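Local coordinates for protein aminotransferase class-III (PDB 5GHG) that probably transfers amino groups between amines and carbonyl compounds through a pyridoxal-phosphate cofactor, which is bound here in its pyridoxamine form, at residues I95-K100 / V330-A335; G372-V377 / A381-V386; L210-G215 / K249-L254; G268-S273 / D346-A351. The protein carries 1 engineered substitution. One frame throughout, in Å; residues are numbered along the deposited sequence.

Contact 1. Residues I95-K100 / V330-A335; sequences IDLAEK and VAAAVA
Leu97 of helix 93-104 meets Ala332 and Ala335 of helix 329-344 through carbon alone, a compact example of one branched side chain packed against two small ones. The apolar contacts converge on a single methyl: Leu97 CD2 is 3.8 Å from Ala335 CB and 4.0 Å from Ala332 CB. Backbone carbon takes part as well, because Leu97 CD2 comes within 3.9 Å of Ala332 CA, an approach that the short alanine side chain permits. Leu97 CG stands anti to the backbone N (chi1 -179°), which carries the isobutyl group out from its own helix and sets the methyl against two alanines spaced three residues apart.

The backbone bonds stay within each helix. Ala335 N donates to Ala331 O at 2.9 Å, and no hydrogen bond crosses between the segments. Around this pair, Phe114 of strand 111-115, Ile296, and Leu336 and Leu339 of helix 329-344 also touch Leu97, so the leucine sits in a larger apolar cluster. Farther along, Lys100 and Glu343 form a long, weak ion pair. Between Leu97 and the two alanines neither charge nor hydrogen bond sets a direction, so this part of the joint probably rests on fit and on excluding water.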
loop_
_atom_site.group_PDB
_atom_site.type_symbol
_atom_site.label_atom_id
_atom_site.label_comp_id
_atom_site.label_asym_id
_atom_site.label_seq_id
_atom_site.Cartn_x
_atom_site.Cartn_y
_atom_site.Cartn_z
ATOM N N ILE B 95 0.576 -5.025 19.633
ATOM C CA ILE B 95 1.204 -4.426 20.800
ATOM C C ILE B 95 2.588 -5.022 21.041
ATOM O O ILE B 95 3.557 -4.301 21.310
ATOM C CB ILE B 95 0.306 -4.612 22.043
ATOM C CG1 ILE B 95 -1.004 -3.859 21.847
ATOM C CG2 ILE B 95 1.033 -4.172 23.299
ATOM C CD1 ILE B 95 -0.843 -2.474 21.289
ATOM N N ASP B 96 2.692 -6.347 20.958
ATOM C CA ASP B 96 3.970 -7.005 21.167
ATOM C C ASP B 96 5.012 -6.567 20.132
ATOM O O ASP B 96 6.186 -6.393 20.459
ATOM C CB ASP B 96 3.794 -8.520 21.109
ATOM C CG ASP B 96 3.053 -9.067 22.314
ATOM O OD1 ASP B 96 2.939 -8.357 23.319
ATOM O OD2 ASP B 96 2.598 -10.210 22.241
ATOM N N LEU B 97 4.597 -6.415 18.873
ATOM C CA LEU B 97 5.559 -6.043 17.839
ATOM C C LEU B 97 6.036 -4.603 18.016
ATOM O O LEU B 97 7.227 -4.317 17.862
ATOM C CB LEU B 97 4.945 -6.237 16.450
ATOM C CG LEU B 97 5.867 -5.895 15.269
ATOM C CD1 LEU B 97 7.142 -6.703 15.286
ATOM C CD2 LEU B 97 5.122 -6.123 13.950
ATOM N N ALA B 98 5.114 -3.683 18.313
ATOM C CA ALA B 98 5.503 -2.304 18.575
ATOM C C ALA B 98 6.519 -2.232 19.711
ATOM O O ALA B 98 7.536 -1.535 19.610
ATOM C CB ALA B 98 4.277 -1.460 18.909
ATOM N N GLU B 99 6.255 -2.957 20.793
ATOM C CA GLU B 99 7.171 -2.955 21.925
ATOM C C GLU B 99 8.538 -3.518 21.525
ATOM O O GLU B 99 9.578 -2.952 21.865
ATOM C CB GLU B 99 6.582 -3.758 23.076
ATOM C CG GLU B 99 7.404 -3.646 24.345
ATOM C CD GLU B 99 6.918 -4.589 25.440
ATOM O OE1 GLU B 99 5.784 -5.136 25.324
ATOM O OE2 GLU B 99 7.677 -4.777 26.422
ATOM N N LYS B 100 8.541 -4.626 20.786
ATOM C CA LYS B 100 9.789 -5.230 20.338
ATOM C C LYS B 100 10.591 -4.269 19.453
ATOM O O LYS B 100 11.808 -4.139 19.609
ATOM C CB LYS B 100 9.490 -6.532 19.613
ATOM C CG LYS B 100 10.664 -7.143 18.916
ATOM C CD LYS B 100 11.661 -7.668 19.917
ATOM C CE LYS B 100 11.071 -8.844 20.698
ATOM N NZ LYS B 100 12.067 -9.398 21.675
ATOM N N VAL B 330 -2.401 -10.677 11.794
ATOM C CA VAL B 330 -1.730 -11.841 11.224
ATOM C C VAL B 330 -0.335 -11.453 10.742
ATOM O O VAL B 330 0.659 -12.156 11.007
ATOM C CB VAL B 330 -2.553 -12.473 10.096
ATOM C CG1 VAL B 330 -1.871 -13.742 9.576
ATOM C CG2 VAL B 330 -3.975 -12.795 10.565
ATOM N N ALA B 331 -0.235 -10.336 10.035
ATOM C CA ALA B 331 1.075 -9.855 9.580
ATOM C C ALA B 331 1.983 -9.550 10.756
ATOM O O ALA B 331 3.179 -9.881 10.725
ATOM C CB ALA B 331 0.910 -8.637 8.687
ATOM N N ALA B 332 1.437 -8.943 11.814
ATOM C CA ALA B 332 2.254 -8.665 12.997
ATOM C C ALA B 332 2.756 -9.956 13.635
ATOM O O ALA B 332 3.896 -10.024 14.072
ATOM C CB ALA B 332 1.471 -7.849 14.023
ATOM N N ALA B 333 1.897 -10.987 13.716
ATOM C CA ALA B 333 2.331 -12.243 14.309
ATOM C C ALA B 333 3.463 -12.869 13.507
ATOM O O ALA B 333 4.402 -13.438 14.069
ATOM C CB ALA B 333 1.148 -13.210 14.420
ATOM N N VAL B 334 3.393 -12.764 12.184
ATOM C CA VAL B 334 4.456 -13.303 11.339
ATOM C C VAL B 334 5.745 -12.496 11.519
ATOM O O VAL B 334 6.833 -13.066 11.598
ATOM C CB VAL B 334 4.009 -13.331 9.865
ATOM C CG1 VAL B 334 5.216 -13.559 8.940
ATOM C CG2 VAL B 334 2.947 -14.423 9.666
ATOM N N ALA B 335 5.641 -11.168 11.593
ATOM C CA ALA B 335 6.832 -10.358 11.789
ATOM C C ALA B 335 7.505 -10.672 13.135
ATOM O O ALA B 335 8.737 -10.736 13.227
ATOM C CB ALA B 335 6.498 -8.872 11.688
#

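Contact 2. Residues G372-V377 / A381-V386; sequences GEVRGV and AGVELV
Arg375 and Gly382 form one hydrogen-bonded pair of a beta hairpin, in which strand 373-377 runs antiparallel to strand 381-385 at 172°. The hairpin lies at one edge of a mixed sheet within this chain, with strand 381-385 bonded on its other side to strand 422-425, and Arg375 shows how a charge can be held tightly on one face. Its CG lies between the backbone N and the carbonyl carbon (chi1 51°), from where an extended chain carries the guanidinium to Glu384. Arg375 NH1 donates to Glu384 OE1 at 2.9 Å through the anti lone pair of that oxygen, the guanidinium and carboxylate planes being 84° apart. The same NH1 reaches Glu373 OE1 at 2.7 Å, and the two glutamate OE1 atoms are 4.4 Å apart. Arg188 holds Glu384 OE2 in a second salt bridge, His185 NE2 also bonds Glu373 OE1, and the carbonyls of Gly232 and Val233 take further N-H groups of Arg375. A methionine in place of Arg375 would probably leave the two OE1 atoms without the guanidinium they share, and both carbonyls without their donor. The face bearing Val374 and Val383 is looser: Val374 CG2 and Val383 CG2 just touch at 4.4 Å, and helix 347-363 packs on Val374. At Gly376 the backbones come closest, Gly376 CA lying 3.9 Å from Ala381 CA, and the backbone angles call for glycine. At the other end lies a classic beta bulge: Glu384 O accepts Gly372 N at 2.7 Å and, weakly, Glu373 N at 3.3 Å.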
loop_
_atom_site.group_PDB
_atom_site.type_symbol
_atom_site.label_atom_id
_atom_site.label_comp_id
_atom_site.label_asym_id
_atom_site.label_seq_id
_atom_site.Cartn_x
_atom_site.Cartn_y
_atom_site.Cartn_z
ATOM N N GLY B 372 33.630 -2.010 -13.804
ATOM C CA GLY B 372 34.018 -0.644 -13.527
ATOM C C GLY B 372 34.203 -0.389 -12.047
ATOM O O GLY B 372 35.141 0.302 -11.643
ATOM N N GLU B 373 33.307 -0.936 -11.225
ATOM C CA GLU B 373 33.394 -0.770 -9.769
ATOM C C GLU B 373 32.717 -1.926 -9.077
ATOM O O GLU B 373 31.649 -2.385 -9.504
ATOM C CB GLU B 373 32.702 0.537 -9.319
ATOM C CG GLU B 373 32.719 0.734 -7.802
ATOM C CD GLU B 373 32.060 2.035 -7.350
ATOM O OE1 GLU B 373 30.937 2.341 -7.814
ATOM O OE2 GLU B 373 32.660 2.762 -6.546
ATOM N N VAL B 374 33.315 -2.377 -7.981
ATOM C CA VAL B 374 32.641 -3.228 -7.011
ATOM C C VAL B 374 32.428 -2.387 -5.760
ATOM O O VAL B 374 33.370 -1.781 -5.258
ATOM C CB VAL B 374 33.466 -4.497 -6.707
ATOM C CG1 VAL B 374 32.770 -5.352 -5.658
ATOM C CG2 VAL B 374 33.728 -5.272 -7.999
ATOM N N ARG B 375 31.190 -2.335 -5.273
ATOM C CA ARG B 375 30.859 -1.598 -4.060
ATOM C C ARG B 375 29.900 -2.427 -3.203
ATOM O O ARG B 375 29.180 -3.286 -3.710
ATOM C CB ARG B 375 30.240 -0.236 -4.401
ATOM C CG ARG B 375 29.082 -0.302 -5.387
ATOM C CD ARG B 375 28.591 1.098 -5.765
ATOM N NE ARG B 375 27.418 1.024 -6.662
ATOM C CZ ARG B 375 27.470 1.103 -7.984
ATOM N NH1 ARG B 375 28.642 1.237 -8.605
ATOM N NH2 ARG B 375 26.366 1.006 -8.696
ATOM N N GLY B 376 29.896 -2.176 -1.899
ATOM C CA GLY B 376 29.035 -2.926 -1.014
ATOM C C GLY B 376 29.533 -2.916 0.420
ATOM O O GLY B 376 30.687 -2.609 0.711
ATOM N N VAL B 377 28.623 -3.255 1.331
ATOM C CA VAL B 377 28.927 -3.450 2.743
ATOM C C VAL B 377 28.052 -4.582 3.254
ATOM O O VAL B 377 26.950 -4.799 2.751
ATOM C CB VAL B 377 28.707 -2.170 3.590
ATOM C CG1 VAL B 377 27.277 -1.714 3.517
ATOM C CG2 VAL B 377 29.098 -2.412 5.037
ATOM N N ALA B 381 25.710 -5.792 -2.224
ATOM C CA ALA B 381 26.793 -5.382 -3.102
ATOM C C ALA B 381 26.267 -5.076 -4.484
ATOM O O ALA B 381 25.241 -5.595 -4.909
ATOM C CB ALA B 381 27.899 -6.454 -3.185
ATOM N N GLY B 382 27.005 -4.235 -5.192
ATOM C CA GLY B 382 26.734 -3.971 -6.589
ATOM C C GLY B 382 28.007 -4.057 -7.393
ATOM O O GLY B 382 29.076 -3.669 -6.923
ATOM N N VAL B 383 27.888 -4.588 -8.597
ATOM C CA VAL B 383 29.002 -4.717 -9.534
ATOM C C VAL B 383 28.619 -3.947 -10.779
ATOM O O VAL B 383 27.729 -4.370 -11.528
ATOM C CB VAL B 383 29.323 -6.198 -9.849
ATOM C CG1 VAL B 383 30.454 -6.305 -10.850
ATOM C CG2 VAL B 383 29.686 -6.955 -8.578
ATOM N N GLU B 384 29.246 -2.793 -10.992
ATOM C CA GLU B 384 28.893 -1.943 -12.123
ATOM C C GLU B 384 29.771 -2.276 -13.316
ATOM O O GLU B 384 31.003 -2.271 -13.213
ATOM C CB GLU B 384 29.007 -0.455 -11.779
ATOM C CG GLU B 384 28.517 0.437 -12.909
ATOM C CD GLU B 384 28.226 1.871 -12.490
ATOM O OE1 GLU B 384 28.181 2.135 -11.277
ATOM O OE2 GLU B 384 28.044 2.733 -13.385
ATOM N N LEU B 385 29.130 -2.558 -14.444
ATOM C CA LEU B 385 29.799 -3.038 -15.641
ATOM C C LEU B 385 30.027 -1.911 -16.638
ATOM O O LEU B 385 29.176 -1.020 -16.794
ATOM C CB LEU B 385 28.974 -4.152 -16.299
ATOM C CG LEU B 385 28.632 -5.335 -15.400
ATOM C CD1 LEU B 385 27.820 -6.367 -16.159
ATOM C CD2 LEU B 385 29.897 -5.963 -14.801
ATOM N N VAL B 386 31.157 -1.975 -17.331
ATOM C CA VAL B 386 31.534 -1.011 -18.368
ATOM C C VAL B 386 32.324 -1.776 -19.427
ATOM O O VAL B 386 32.852 -2.850 -19.167
ATOM C CB VAL B 386 32.399 0.144 -17.794
ATOM C CG1 VAL B 386 31.635 0.931 -16.741
ATOM C CG2 VAL B 386 33.667 -0.403 -17.187
#

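Contact 3. Residues L210-G215 / K249-L254; sequences LIIAEG and KRYDIL
Ile211, in the last turns of helix 196-214, lays its CG2 methyl over one face of the Tyr251 ring, a worked case of a CH-pi contact. Ile211 CG2 is 4.0 Å from the ring centroid of Tyr251 and 17° off the normal, displaced toward CG and CD2. The opposite face is met by Arg250 CG, so the ring is sandwiched between two aliphatic groups. The other branch of Ile211 stands anti to the carbonyl carbon (chi1 -67°) and points its end at Ile253, where Ile211 CD1 and Ile253 CD1 meet tip to tip at 3.6 Å. An alanine here, lacking both outer branches, would probably leave that face of Tyr251 without its cover and open a gap beside Ile253 CD1.

Both partners flank a Schellman motif that closes helix 240-250: Asp252, with positive phi, is its C-prime residue, Asp252 N bonding to Lys249 O at 3.2 Å and Ile253 N to Leu248 O. The chain then enters strand 254-258, completing a beta-alpha-beta crossover from the neighbouring parallel strand 219-224.

One residue on, Ile212 crosses Tyr251 obliquely near its hydroxyl end. Ile212 CD1 lies 3.5 Å from Tyr251 OH, a van der Waals touch of a methyl; the hydroxyl itself is hydrogen-bonded to Glu208, which also forms a salt bridge with Arg250. At Gly215 the helix stops on a positive phi, and the following Pro216 touches both Ile211 and Tyr251.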
loop_
_atom_site.group_PDB
_atom_site.type_symbol
_atom_site.label_atom_id
_atom_site.label_comp_id
_atom_site.label_asym_id
_atom_site.label_seq_id
_atom_site.Cartn_x
_atom_site.Cartn_y
_atom_site.Cartn_z
ATOM N N LEU B 210 21.633 24.349 -0.552
ATOM C CA LEU B 210 20.212 24.159 -0.827
ATOM C C LEU B 210 19.354 24.663 0.345
ATOM O O LEU B 210 18.370 25.388 0.144
ATOM C CB LEU B 210 19.917 22.681 -1.113
ATOM C CG LEU B 210 18.461 22.310 -1.396
ATOM C CD1 LEU B 210 17.901 23.064 -2.578
ATOM C CD2 LEU B 210 18.300 20.808 -1.636
ATOM N N ILE B 211 19.714 24.282 1.567
ATOM C CA ILE B 211 18.952 24.688 2.739
ATOM C C ILE B 211 18.910 26.218 2.848
ATOM O O ILE B 211 17.855 26.820 3.093
ATOM C CB ILE B 211 19.526 24.051 4.007
ATOM C CG1 ILE B 211 19.313 22.525 3.996
ATOM C CG2 ILE B 211 18.950 24.679 5.284
ATOM C CD1 ILE B 211 20.233 21.784 4.965
ATOM N N ILE B 212 20.061 26.861 2.666
ATOM C CA ILE B 212 20.102 28.318 2.750
ATOM C C ILE B 212 19.266 28.943 1.658
ATOM O O ILE B 212 18.483 29.873 1.913
ATOM C CB ILE B 212 21.559 28.810 2.722
ATOM C CG1 ILE B 212 22.198 28.565 4.082
ATOM C CG2 ILE B 212 21.611 30.297 2.338
ATOM C CD1 ILE B 212 23.722 28.697 4.079
ATOM N N ALA B 213 19.383 28.437 0.428
ATOM C CA ALA B 213 18.660 29.033 -0.693
ATOM C C ALA B 213 17.146 28.857 -0.544
ATOM O O ALA B 213 16.378 29.730 -0.927
ATOM C CB ALA B 213 19.125 28.441 -2.019
ATOM N N GLU B 214 16.705 27.719 -0.023
ATOM C CA GLU B 214 15.272 27.502 0.160
ATOM C C GLU B 214 14.703 28.282 1.348
ATOM O O GLU B 214 13.489 28.480 1.414
ATOM C CB GLU B 214 14.996 26.006 0.327
ATOM C CG GLU B 214 15.216 25.199 -0.970
ATOM C CD GLU B 214 14.210 25.547 -2.052
ATOM O OE1 GLU B 214 13.045 25.880 -1.700
ATOM O OE2 GLU B 214 14.574 25.505 -3.254
ATOM N N GLY B 215 15.559 28.743 2.265
ATOM C CA GLY B 215 15.132 29.254 3.553
ATOM C C GLY B 215 15.128 28.139 4.578
ATOM O O GLY B 215 14.250 27.264 4.573
ATOM N N LYS B 249 21.811 19.256 11.853
ATOM C CA LYS B 249 21.692 19.694 13.231
ATOM C C LYS B 249 21.774 21.219 13.331
ATOM O O LYS B 249 21.064 21.836 14.136
ATOM C CB LYS B 249 22.773 19.022 14.078
ATOM C CG LYS B 249 22.627 19.240 15.567
ATOM C CD LYS B 249 23.459 18.219 16.333
ATOM C CE LYS B 249 24.307 18.881 17.403
ATOM N NZ LYS B 249 23.470 19.525 18.451
ATOM N N ARG B 250 22.598 21.832 12.480
ATOM C CA ARG B 250 22.768 23.281 12.473
ATOM C C ARG B 250 21.470 24.018 12.177
ATOM O O ARG B 250 21.280 25.146 12.632
ATOM C CB ARG B 250 23.841 23.659 11.452
ATOM C CG ARG B 250 24.116 25.164 11.296
ATOM C CD ARG B 250 25.297 25.376 10.337
ATOM N NE ARG B 250 26.452 24.594 10.776
ATOM C CZ ARG B 250 27.272 23.919 9.986
ATOM N NH1 ARG B 250 27.081 23.906 8.672
ATOM N NH2 ARG B 250 28.282 23.237 10.513
ATOM N N TYR B 251 20.564 23.405 11.417
ATOM C CA TYR B 251 19.311 24.055 11.038
ATOM C C TYR B 251 18.089 23.385 11.646
ATOM O O TYR B 251 16.965 23.684 11.237
ATOM C CB TYR B 251 19.209 24.106 9.511
ATOM C CG TYR B 251 20.330 24.880 8.889
ATOM C CD1 TYR B 251 20.345 26.280 8.922
ATOM C CD2 TYR B 251 21.395 24.225 8.291
ATOM C CE1 TYR B 251 21.385 26.991 8.354
ATOM C CE2 TYR B 251 22.450 24.919 7.716
ATOM C CZ TYR B 251 22.441 26.302 7.748
ATOM O OH TYR B 251 23.478 26.995 7.175
ATOM N N ASP B 252 18.286 22.475 12.600
ATOM C CA ASP B 252 17.194 21.802 13.306
ATOM C C ASP B 252 16.279 21.042 12.353
ATOM O O ASP B 252 15.060 21.065 12.496
ATOM C CB ASP B 252 16.380 22.808 14.143
ATOM C CG ASP B 252 17.223 23.526 15.183
ATOM O OD1 ASP B 252 18.155 22.906 15.742
ATOM O OD2 ASP B 252 16.960 24.716 15.448
ATOM N N ILE B 253 16.870 20.343 11.395
ATOM C CA ILE B 253 16.114 19.571 10.403
ATOM C C ILE B 253 16.059 18.119 10.860
ATOM O O ILE B 253 17.087 17.538 11.240
ATOM C CB ILE B 253 16.757 19.697 9.015
ATOM C CG1 ILE B 253 16.705 21.172 8.553
ATOM C CG2 ILE B 253 16.082 18.743 8.011
ATOM C CD1 ILE B 253 17.641 21.498 7.400
ATOM N N LEU B 254 14.875 17.519 10.817
ATOM C CA LEU B 254 14.729 16.117 11.221
ATOM C C LEU B 254 15.436 15.183 10.240
ATOM O O LEU B 254 15.460 15.421 9.031
ATOM C CB LEU B 254 13.252 15.742 11.306
ATOM C CG LEU B 254 12.346 16.492 12.270
ATOM C CD1 LEU B 254 10.899 16.129 12.018
ATOM C CD2 LEU B 254 12.754 16.176 13.706
#

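Contact 4. Residues G268-S273 / D346-A351; sequences GNLFGS and DLVANA
Val348, in the first turn of helix 347-363, faces Asn269 and Leu270 of the loop that leads into helix 272-275, and its side chain illustrates how two methyls can divide their work. CB points from the helix toward the loop and splits into two branches. CG1, anti to the backbone N (chi1 176°), rests on the peptide link between the two loop residues: Val348 CG1 is 3.9 Å from Asn269 C and equally 3.9 Å from Leu270 N. CG2 takes the side-chain partner instead, with Val348 CG2 lying 3.9 Å from Leu270 CD1. There the valine and the leucine cross at about a right angle, and one methyl of each makes the contact.

The polar groups nearby look elsewhere. Asn269 ND2 bonds to Thr275 OG1 within its own part of the chain, and Gly268 O accepts from Arg352, one turn along the helix from Val348. Farther along the loop, Gly272 and Ser273 bond to Glu259, the neighbour in sequence of Asp258 in the cofactor pocket. Behind Val348, Ile342 of helix 329-344 also touches its side chain. Since the valine offers only methyls, to a peptide link and to another methyl, the direct contact is probably mainly dispersive, with no hydrogen bond, and the bond from Arg352 to Gly268 O adds a directional tie beside it.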
loop_
_atom_site.group_PDB
_atom_site.type_symbol
_atom_site.label_atom_id
_atom_site.label_comp_id
_atom_site.label_asym_id
_atom_site.label_seq_id
_atom_site.Cartn_x
_atom_site.Cartn_y
_atom_site.Cartn_z
ATOM N N GLY B 268 25.571 -5.750 7.987
ATOM C CA GLY B 268 26.563 -6.186 8.947
ATOM C C GLY B 268 26.257 -5.785 10.369
ATOM O O GLY B 268 26.985 -6.175 11.288
ATOM N N ASN B 269 25.222 -4.980 10.565
ATOM C CA ASN B 269 24.675 -4.709 11.890
ATOM C C ASN B 269 23.163 -4.840 11.786
ATOM O O ASN B 269 22.610 -4.952 10.685
ATOM C CB ASN B 269 25.079 -3.315 12.375
ATOM C CG ASN B 269 26.564 -3.218 12.642
ATOM O OD1 ASN B 269 27.036 -3.688 13.660
ATOM N ND2 ASN B 269 27.309 -2.639 11.708
ATOM N N LEU B 270 22.489 -4.824 12.929
ATOM C CA LEU B 270 21.041 -4.902 12.902
ATOM C C LEU B 270 20.446 -3.841 11.962
ATOM O O LEU B 270 19.603 -4.151 11.117
ATOM C CB LEU B 270 20.467 -4.768 14.313
ATOM C CG LEU B 270 18.970 -5.069 14.448
ATOM C CD1 LEU B 270 18.654 -6.490 13.982
ATOM C CD2 LEU B 270 18.472 -4.853 15.884
ATOM N N PHE B 271 20.924 -2.591 12.067
ATOM C CA PHE B 271 20.432 -1.490 11.245
ATOM C C PHE B 271 21.568 -0.765 10.541
ATOM O O PHE B 271 22.673 -0.626 11.085
ATOM C CB PHE B 271 19.621 -0.482 12.086
ATOM C CG PHE B 271 18.297 -1.003 12.539
ATOM C CD1 PHE B 271 17.228 -1.053 11.652
ATOM C CD2 PHE B 271 18.113 -1.462 13.832
ATOM C CE1 PHE B 271 15.995 -1.560 12.050
ATOM C CE2 PHE B 271 16.880 -1.954 14.242
ATOM C CZ PHE B 271 15.825 -2.008 13.345
ATOM N N GLY B 272 21.296 -0.298 9.327
ATOM C CA GLY B 272 22.272 0.493 8.606
ATOM C C GLY B 272 22.641 1.763 9.351
ATOM O O GLY B 272 23.747 2.291 9.186
ATOM N N SER B 273 21.730 2.265 10.176
ATOM C CA SER B 273 22.035 3.443 10.976
ATOM C C SER B 273 23.209 3.187 11.915
ATOM O O SER B 273 24.004 4.096 12.184
ATOM C CB SER B 273 20.804 3.876 11.767
ATOM O OG SER B 273 19.866 4.513 10.924
ATOM N N ASP B 346 20.851 -16.329 15.157
ATOM C CA ASP B 346 22.037 -15.492 15.040
ATOM C C ASP B 346 22.268 -15.087 13.582
ATOM O O ASP B 346 23.386 -15.120 13.067
ATOM C CB ASP B 346 23.242 -16.238 15.622
ATOM C CG ASP B 346 24.282 -15.322 16.237
ATOM O OD1 ASP B 346 23.946 -14.186 16.638
ATOM O OD2 ASP B 346 25.454 -15.757 16.334
ATOM N N LEU B 347 21.193 -14.690 12.900
ATOM C CA LEU B 347 21.323 -14.381 11.476
ATOM C C LEU B 347 21.989 -13.040 11.200
ATOM O O LEU B 347 22.573 -12.862 10.130
ATOM C CB LEU B 347 19.955 -14.455 10.795
ATOM C CG LEU B 347 19.295 -15.832 10.844
ATOM C CD1 LEU B 347 17.976 -15.845 10.057
ATOM C CD2 LEU B 347 20.227 -16.951 10.349
ATOM N N VAL B 348 21.941 -12.092 12.133
ATOM C CA VAL B 348 22.714 -10.862 11.926
ATOM C C VAL B 348 24.209 -11.200 11.848
ATOM O O VAL B 348 24.936 -10.702 10.975
ATOM C CB VAL B 348 22.425 -9.844 13.036
ATOM C CG1 VAL B 348 23.289 -8.621 12.879
ATOM C CG2 VAL B 348 20.950 -9.456 13.009
ATOM N N ALA B 349 24.677 -12.056 12.753
ATOM C CA ALA B 349 26.084 -12.451 12.732
ATOM C C ALA B 349 26.396 -13.303 11.510
ATOM O O ALA B 349 27.456 -13.152 10.888
ATOM C CB ALA B 349 26.447 -13.189 14.022
ATOM N N ASN B 350 25.492 -14.205 11.144
ATOM C CA ASN B 350 25.720 -14.988 9.939
ATOM C C ASN B 350 25.852 -14.099 8.715
ATOM O O ASN B 350 26.754 -14.281 7.892
ATOM C CB ASN B 350 24.603 -16.007 9.722
ATOM C CG ASN B 350 24.939 -16.967 8.611
ATOM O OD1 ASN B 350 25.898 -17.714 8.731
ATOM N ND2 ASN B 350 24.194 -16.916 7.515
ATOM N N ALA B 351 24.947 -13.115 8.571
ATOM C CA ALA B 351 25.012 -12.239 7.411
ATOM C C ALA B 351 26.284 -11.397 7.430
ATOM O O ALA B 351 26.891 -11.138 6.385
ATOM C CB ALA B 351 23.768 -11.354 7.339
#

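In the fold
From the N terminus, helix 93-104 opens contact 1, which closes only when the chain reaches helix 329-344 and so joins these two helices. Within that long excursion, contact 3 opens and closes in full, tying the end of helix 196-214 to the turn between helix 240-250 and strand 254-258. Contact 4 crosses contact 1: it starts inside the excursion and ends just beyond it, joining the loop before helix 272-275 to the start of helix 347-363. Contact 2 comes last, a local hairpin after helix 347-363; its nearest atoms are about 5 Å from those of contact 4, without touching. Contacts 1 and 2 lie on opposite sides of the chain's centre.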